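Ketosynthase (Streptomyces sp. MSC090213JE08, PDB 6KXD) forms, with a second ketosynthase chain, the ishigamide ketosynthase/chain length factor of a type II polyketide synthase, probably acting in 3-oxoacyl-[acyl-carrier-protein] synthesis. Local coordinates at residues B[20-25]-B[250-255]; B[114-119]-B[169-174]; B[183-188]-B[200-205]. One frame throughout, in Å; residues are numbered along the deposited sequence.

Interaction 1. Residues B[20-25]-B[250-255]; sequences PVITGW and AAVLSV
Ala250 and Ile22 form a hydrogen-bonded antiparallel pair where two strands of the thiolase fold run together, strand 20-25 bonding on its other edge to strand 229-240 and strand 250-255 to strand 365-373. The Ala250 carbonyl oxygen accepts the Ile22 N-H (N to O 2.8 Å) nearly along the C=O axis, and Val21 CA-H points to the same oxygen. The return bond from Ala250 N to Ile22 O is weak, at 3.4 Å. Both side chains lie on the face covered by helix 332-344, through Ile337 and Leu341. Ala251 and Val21, a non-hydrogen-bonded pair, face the other way, with Val21 CG1 4.2 Å from Ala251 CB. Val252 restores the ladder: its N donates to Pro20 O at 2.8 Å with an N-H...O angle of 161°. Its side chain meets the proline ring at about a right angle, CB lying 3.9 Å from Pro20 CG. With CG1 anti to the backbone N (chi1 180°), CG2 is the branch that approaches Ile22 CG1, at 4.3 Å. Beyond it the strands part; a classic beta bulge sets Leu253 and Ser254 together opposite Val370 of strand 365-373, and Ser254 OG is hydrogen-bonded to Ala276 O.

Interaction 2. Residues B[114-119]-B[169-174]; sequences TGVVLG and GPNTTV
Val116 and Asn171 stand side by side on neighbouring parallel strands of the thiolase fold, at the edge where strand 171-174 meets the other ketosynthase chain through backbone bonds of Thr173. The ladder is close and regular from Val116 to Val174: Val116 N donates to Pro170 O, Thr172 N to Val116 O, Leu118 N to Thr172 O and Val174 N to Leu118 O, all at 2.8 to 3.0 Å. Asn171 CG stands anti to the backbone N (chi1 -164°), which brings ND2 alongside Val116 CB, 3.5 Å away; ND2 is bonded to Ala158 O and OD1 to Asn398 of the neighbouring subunit, fixing the amide's rotation. On the reverse side Val117 CG2 lies 4.0 Å from Thr172 CB and 4.2 Å from Val174 CG1. There a water donates to Val116 O and pairs with Thr172 OG1, which also bonds Tyr187, so Val116 O is gripped twice. Gly169 and the Pro170 ring, not yet in the strand, fit more loosely: Pro170 CD touches Gly115 CA at 4.0 Å, and a water replaces the direct backbone bond, donating to Thr114 O at 2.6 Å and accepting from Gly169 N at 2.7 Å.

Interaction 3. Residues B[183-188]-B[200-205]; sequences LALNYA and YLVGSA
Ala188 sets its methyl over one face of the Tyr200 ring, a CH-pi contact in which CB lies 3.8 Å from the ring centroid and 18° off the ring normal. The methyl is displaced toward the CG rim, its nearest ring atom, while the Ala188 backbone runs along the CD2-CE2 side. To present this face Tyr200 adopts a chi1 of -115°, about midway between two staggered positions, a torsion that suggests some strain accepted for the packing. At the far end of the ring, Tyr200 OH comes 3.7 Å from CE2 of Tyr187; the two tyrosines cross obliquely and no hydrogen bond joins them. The hydroxyl of Tyr187 is instead hydrogen-bonded to Thr172, and its ring meets Tyr179 of the neighbouring subunit.

Val202, one step further along the same side of the strand, divides its methyls between two parts of the helix. Its CG2 presses on Ala188 CB at 3.5 Å. CG1, anti to the valine N, reaches the helix backbone at Leu185 N, 3.5 Å away, and also touches Ala184 CB at 3.8 Å. The Ala184 methyl also sits 3.9 Å from Gly203 O. With small alanines at both points, the segment axes approach to 7.4 Å.

Putting an alanine in place of Tyr200 would probably strip the Ala188 methyl of its aromatic cover and open a gap beside Tyr187.

No hydrogen bond spans the two segments; the contact consists of apolar packing and the CH-pi contact. Helix and strand run nearly antiparallel (165°), with the helix also touching strands 114-119 and 250-259, a layering typical of the thiolase fold, in which central helices are buried between beta-sheets.

How the interactions relate
Interactions 2 and 3 are close neighbours, their centres 7 Å apart: strands 114-119 and 199-206 lie edge to edge, with a probable hydrogen bond from Gly119 N to Gly203 O, and helix 180-193 follows strand 171-174 in the chain. Interaction 1 lies 11 Å, centre to centre, from interaction 3 and touches it where Leu185 packs on Val252 and Val255; from interaction 2 it is 16 Å away, without contact. Along the chain, interaction 1 brackets the other two, with interaction 2 closing before interaction 3 opens. Helix 180-193 packs against strands 114-119 and 199-206 and also against strand 250-259, which pairs antiparallel with strand 365-373, consistent with the buried helical layer of the thiolase fold.

Interaction 1. Residues B[20-25]-B[250-255]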
# COMPACT_ATOMS: atom_id res chain seq x y z
N PRO B 20 1.26 20.74 -7.07
CA PRO B 20 0.92 19.75 -8.09
C PRO B 20 -0.31 20.18 -8.88
O PRO B 20 -1.25 20.77 -8.34
CB PRO B 20 0.74 18.45 -7.30
CG PRO B 20 0.41 18.89 -5.90
CD PRO B 20 1.03 20.26 -5.70
N VAL B 21 -0.28 19.87 -10.17
CA VAL B 21 -1.31 20.12 -11.07
C VAL B 21 -1.66 18.82 -11.74
O VAL B 21 -0.78 18.04 -12.09
CB VAL B 21 -0.95 21.22 -12.09
CG1 VAL B 21 -0.81 22.56 -11.37
CG2 VAL B 21 0.28 20.93 -12.90
N ILE B 22 -2.96 18.63 -11.93
CA ILE B 22 -3.42 17.60 -12.75
C ILE B 22 -3.45 18.11 -14.19
O ILE B 22 -4.15 19.09 -14.46
CB ILE B 22 -4.80 17.16 -12.32
CG1 ILE B 22 -4.79 16.59 -10.90
CG2 ILE B 22 -5.35 16.20 -13.34
CD1 ILE B 22 -6.19 16.28 -10.38
N THR B 23 -2.78 17.40 -15.10
CA THR B 23 -2.69 17.84 -16.52
C THR B 23 -3.37 16.85 -17.45
O THR B 23 -3.41 17.07 -18.67
CB THR B 23 -1.23 18.07 -16.91
OG1 THR B 23 -0.64 16.77 -16.85
CG2 THR B 23 -0.55 19.04 -15.98
N GLY B 24 -3.99 15.82 -16.88
CA GLY B 24 -4.67 14.86 -17.67
C GLY B 24 -5.39 13.85 -16.77
O GLY B 24 -5.01 13.71 -15.62
N TRP B 25 -6.37 13.19 -17.35
CA TRP B 25 -7.08 12.16 -16.64
C TRP B 25 -7.70 11.18 -17.59
O TRP B 25 -7.85 11.42 -18.80
CB TRP B 25 -8.13 12.75 -15.72
CG TRP B 25 -9.22 13.51 -16.38
CD1 TRP B 25 -9.18 14.79 -16.87
CD2 TRP B 25 -10.54 13.02 -16.64
NE1 TRP B 25 -10.40 15.14 -17.37
CE2 TRP B 25 -11.25 14.08 -17.25
CE3 TRP B 25 -11.19 11.82 -16.38
CZ2 TRP B 25 -12.58 13.94 -17.64
CZ3 TRP B 25 -12.51 11.68 -16.77
CH2 TRP B 25 -13.19 12.73 -17.38
N ALA B 250 -6.24 21.42 -13.11
CA ALA B 250 -6.56 21.71 -11.76
C ALA B 250 -5.29 21.65 -10.93
O ALA B 250 -4.38 20.88 -11.21
CB ALA B 250 -7.60 20.75 -11.22
N ALA B 251 -5.25 22.48 -9.90
CA ALA B 251 -4.15 22.50 -8.96
C ALA B 251 -4.64 21.82 -7.69
O ALA B 251 -5.75 22.07 -7.29
CB ALA B 251 -3.68 23.88 -8.65
N VAL B 252 -3.81 20.92 -7.16
CA VAL B 252 -4.09 20.28 -5.90
C VAL B 252 -3.55 21.17 -4.78
O VAL B 252 -2.35 21.23 -4.55
CB VAL B 252 -3.49 18.86 -5.82
CG1 VAL B 252 -3.82 18.24 -4.48
CG2 VAL B 252 -3.95 17.96 -6.96
N LEU B 253 -4.46 21.89 -4.11
CA LEU B 253 -4.11 22.85 -3.10
C LEU B 253 -3.87 22.17 -1.75
O LEU B 253 -3.07 22.62 -0.95
CB LEU B 253 -5.25 23.87 -3.00
CG LEU B 253 -5.52 24.68 -4.25
CD1 LEU B 253 -6.37 25.88 -3.88
CD2 LEU B 253 -4.24 25.14 -4.92
N SER B 254 -4.66 21.16 -1.43
CA SER B 254 -4.46 20.46 -0.19
C SER B 254 -5.17 19.10 -0.26
O SER B 254 -6.13 18.90 -0.99
CB SER B 254 -5.00 21.23 0.97
OG SER B 254 -6.39 21.33 0.82
N VAL B 255 -4.61 18.18 0.49
CA VAL B 255 -5.21 16.89 0.77
C VAL B 255 -5.00 16.64 2.25
O VAL B 255 -3.88 16.67 2.76
CB VAL B 255 -4.60 15.76 -0.07
CG1 VAL B 255 -5.19 14.42 0.32
CG2 VAL B 255 -4.74 16.02 -1.54

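Interaction 2. Residues B[114-119]-B[169-174]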
# COMPACT_ATOMS: atom_id res chain seq x y z
N THR B 114 8.86 9.32 -13.75
CA THR B 114 7.43 9.23 -13.72
C THR B 114 7.03 8.17 -12.70
O THR B 114 7.34 7.02 -12.87
CB THR B 114 6.78 8.85 -15.05
OG1 THR B 114 7.19 9.81 -16.04
CG2 THR B 114 5.27 8.87 -14.96
N GLY B 115 6.33 8.61 -11.67
CA GLY B 115 5.84 7.71 -10.64
C GLY B 115 4.48 7.12 -10.99
O GLY B 115 3.67 7.69 -11.81
N VAL B 116 4.15 6.01 -10.32
CA VAL B 116 2.85 5.43 -10.41
C VAL B 116 2.38 5.17 -8.99
O VAL B 116 3.15 4.54 -8.25
CB VAL B 116 2.84 4.08 -11.17
CG1 VAL B 116 1.47 3.42 -11.08
CG2 VAL B 116 3.27 4.26 -12.62
N VAL B 117 1.19 5.67 -8.63
CA VAL B 117 0.59 5.23 -7.36
C VAL B 117 -0.90 4.97 -7.57
O VAL B 117 -1.62 5.83 -8.06
CB VAL B 117 0.86 6.20 -6.20
CG1 VAL B 117 0.40 7.62 -6.47
CG2 VAL B 117 0.25 5.67 -4.91
N LEU B 118 -1.35 3.74 -7.21
CA LEU B 118 -2.68 3.31 -7.37
C LEU B 118 -3.29 2.98 -6.01
O LEU B 118 -2.67 2.29 -5.24
CB LEU B 118 -2.73 2.08 -8.25
CG LEU B 118 -4.11 1.65 -8.72
CD1 LEU B 118 -4.76 2.66 -9.67
CD2 LEU B 118 -4.06 0.28 -9.40
N GLY B 119 -4.47 3.52 -5.73
CA GLY B 119 -5.24 3.13 -4.54
C GLY B 119 -6.20 1.97 -4.83
O GLY B 119 -6.84 1.84 -5.91
N GLY B 169 10.14 4.29 -12.77
CA GLY B 169 10.16 5.15 -11.64
C GLY B 169 9.36 4.58 -10.46
O GLY B 169 8.93 3.44 -10.50
N PRO B 170 9.14 5.37 -9.41
CA PRO B 170 8.50 4.85 -8.19
C PRO B 170 7.15 4.21 -8.55
O PRO B 170 6.39 4.69 -9.40
CB PRO B 170 8.30 6.12 -7.36
CG PRO B 170 9.43 7.02 -7.83
CD PRO B 170 9.46 6.80 -9.32
N ASN B 171 6.87 3.08 -7.92
CA ASN B 171 5.70 2.31 -8.23
C ASN B 171 5.09 1.85 -6.91
O ASN B 171 5.69 1.03 -6.25
CB ASN B 171 6.04 1.12 -9.09
CG ASN B 171 4.81 0.53 -9.73
OD1 ASN B 171 4.20 -0.38 -9.17
ND2 ASN B 171 4.48 1.01 -10.92
N THR B 172 3.93 2.42 -6.56
CA THR B 172 3.37 2.20 -5.28
C THR B 172 1.88 1.85 -5.44
O THR B 172 1.18 2.30 -6.33
CB THR B 172 3.53 3.44 -4.39
OG1 THR B 172 4.90 3.81 -4.41
CG2 THR B 172 3.10 3.19 -2.96
N THR B 173 1.39 1.03 -4.50
CA THR B 173 0.00 0.75 -4.38
C THR B 173 -0.36 1.03 -2.92
O THR B 173 0.46 0.69 -2.03
CB THR B 173 -0.34 -0.71 -4.73
OG1 THR B 173 0.19 -0.89 -6.03
CG2 THR B 173 -1.82 -1.00 -4.73
N VAL B 174 -1.48 1.70 -2.72
CA VAL B 174 -1.91 2.04 -1.38
C VAL B 174 -3.34 1.55 -1.28
O VAL B 174 -4.07 1.46 -2.21
CB VAL B 174 -1.81 3.54 -1.03
CG1 VAL B 174 -0.37 4.01 -1.05
CG2 VAL B 174 -2.70 4.40 -1.93
O HOH W 1 8.66 5.65 -14.64
O HOH W 2 5.01 5.58 -6.46

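Interaction 3. Residues B[183-188]-B[200-205]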
# COMPACT_ATOMS: atom_id res chain seq x y z
N LEU B 183 -5.36 9.24 -0.70
CA LEU B 183 -4.11 8.82 -0.11
C LEU B 183 -3.07 8.74 -1.21
O LEU B 183 -1.94 9.15 -1.02
CB LEU B 183 -4.32 7.47 0.54
CG LEU B 183 -5.27 7.43 1.73
CD1 LEU B 183 -5.35 6.02 2.25
CD2 LEU B 183 -4.82 8.37 2.84
N ALA B 184 -3.48 8.22 -2.37
CA ALA B 184 -2.56 8.08 -3.47
C ALA B 184 -2.11 9.48 -3.90
O ALA B 184 -0.96 9.71 -4.19
CB ALA B 184 -3.18 7.38 -4.61
N LEU B 185 -3.08 10.39 -4.01
CA LEU B 185 -2.81 11.72 -4.49
C LEU B 185 -1.84 12.40 -3.54
O LEU B 185 -0.91 13.09 -3.95
CB LEU B 185 -4.12 12.49 -4.59
CG LEU B 185 -3.98 13.93 -5.05
CD1 LEU B 185 -3.24 14.01 -6.38
CD2 LEU B 185 -5.35 14.53 -5.18
N ASN B 186 -2.07 12.22 -2.23
CA ASN B 186 -1.23 12.88 -1.26
C ASN B 186 0.18 12.27 -1.27
O ASN B 186 1.22 12.96 -1.12
CB ASN B 186 -1.82 12.78 0.14
CG ASN B 186 -1.30 13.91 0.99
OD1 ASN B 186 -1.26 15.05 0.52
ND2 ASN B 186 -0.99 13.59 2.22
N TYR B 187 0.23 10.95 -1.45
CA TYR B 187 1.46 10.27 -1.56
C TYR B 187 2.28 10.85 -2.72
O TYR B 187 3.47 11.20 -2.57
CB TYR B 187 1.15 8.77 -1.69
CG TYR B 187 2.37 7.90 -1.85
CD1 TYR B 187 3.01 7.36 -0.75
CD2 TYR B 187 2.88 7.62 -3.09
CE1 TYR B 187 4.11 6.53 -0.90
CE2 TYR B 187 3.99 6.82 -3.24
CZ TYR B 187 4.64 6.30 -2.14
OH TYR B 187 5.74 5.47 -2.28
N ALA B 188 1.66 10.91 -3.88
CA ALA B 188 2.32 11.46 -5.11
C ALA B 188 2.80 12.89 -4.84
O ALA B 188 3.94 13.24 -5.16
CB ALA B 188 1.35 11.43 -6.22
N TYR B 200 3.52 12.01 -12.15
CA TYR B 200 2.90 10.89 -11.48
C TYR B 200 1.62 10.53 -12.18
O TYR B 200 0.84 11.40 -12.55
CB TYR B 200 2.54 11.19 -10.02
CG TYR B 200 3.30 10.36 -9.04
CD1 TYR B 200 2.96 9.03 -8.77
CD2 TYR B 200 4.38 10.91 -8.38
CE1 TYR B 200 3.70 8.28 -7.87
CE2 TYR B 200 5.12 10.17 -7.47
CZ TYR B 200 4.77 8.86 -7.20
OH TYR B 200 5.56 8.21 -6.32
N LEU B 201 1.43 9.22 -12.35
CA LEU B 201 0.17 8.61 -12.67
C LEU B 201 -0.45 8.24 -11.34
O LEU B 201 0.17 7.51 -10.61
CB LEU B 201 0.35 7.32 -13.45
CG LEU B 201 0.53 7.37 -14.95
CD1 LEU B 201 1.97 7.61 -15.27
CD2 LEU B 201 0.08 6.04 -15.56
N VAL B 202 -1.58 8.83 -11.01
CA VAL B 202 -2.15 8.69 -9.68
C VAL B 202 -3.58 8.25 -9.91
O VAL B 202 -4.32 8.90 -10.69
CB VAL B 202 -2.23 10.02 -8.91
CG1 VAL B 202 -2.82 9.82 -7.50
CG2 VAL B 202 -0.89 10.70 -8.83
N GLY B 203 -4.04 7.28 -9.13
CA GLY B 203 -5.45 7.04 -9.26
C GLY B 203 -5.85 5.89 -8.40
O GLY B 203 -5.10 5.54 -7.48
N SER B 204 -7.01 5.33 -8.70
CA SER B 204 -7.45 4.25 -7.86
C SER B 204 -8.40 3.40 -8.67
O SER B 204 -8.93 3.87 -9.71
CB SER B 204 -8.00 4.85 -6.58
OG SER B 204 -9.17 5.62 -6.83
N ALA B 205 -8.68 2.16 -8.20
CA ALA B 205 -9.40 1.23 -9.04
C ALA B 205 -10.11 0.19 -8.18
O ALA B 205 -9.55 -0.22 -7.18
CB ALA B 205 -8.46 0.54 -9.99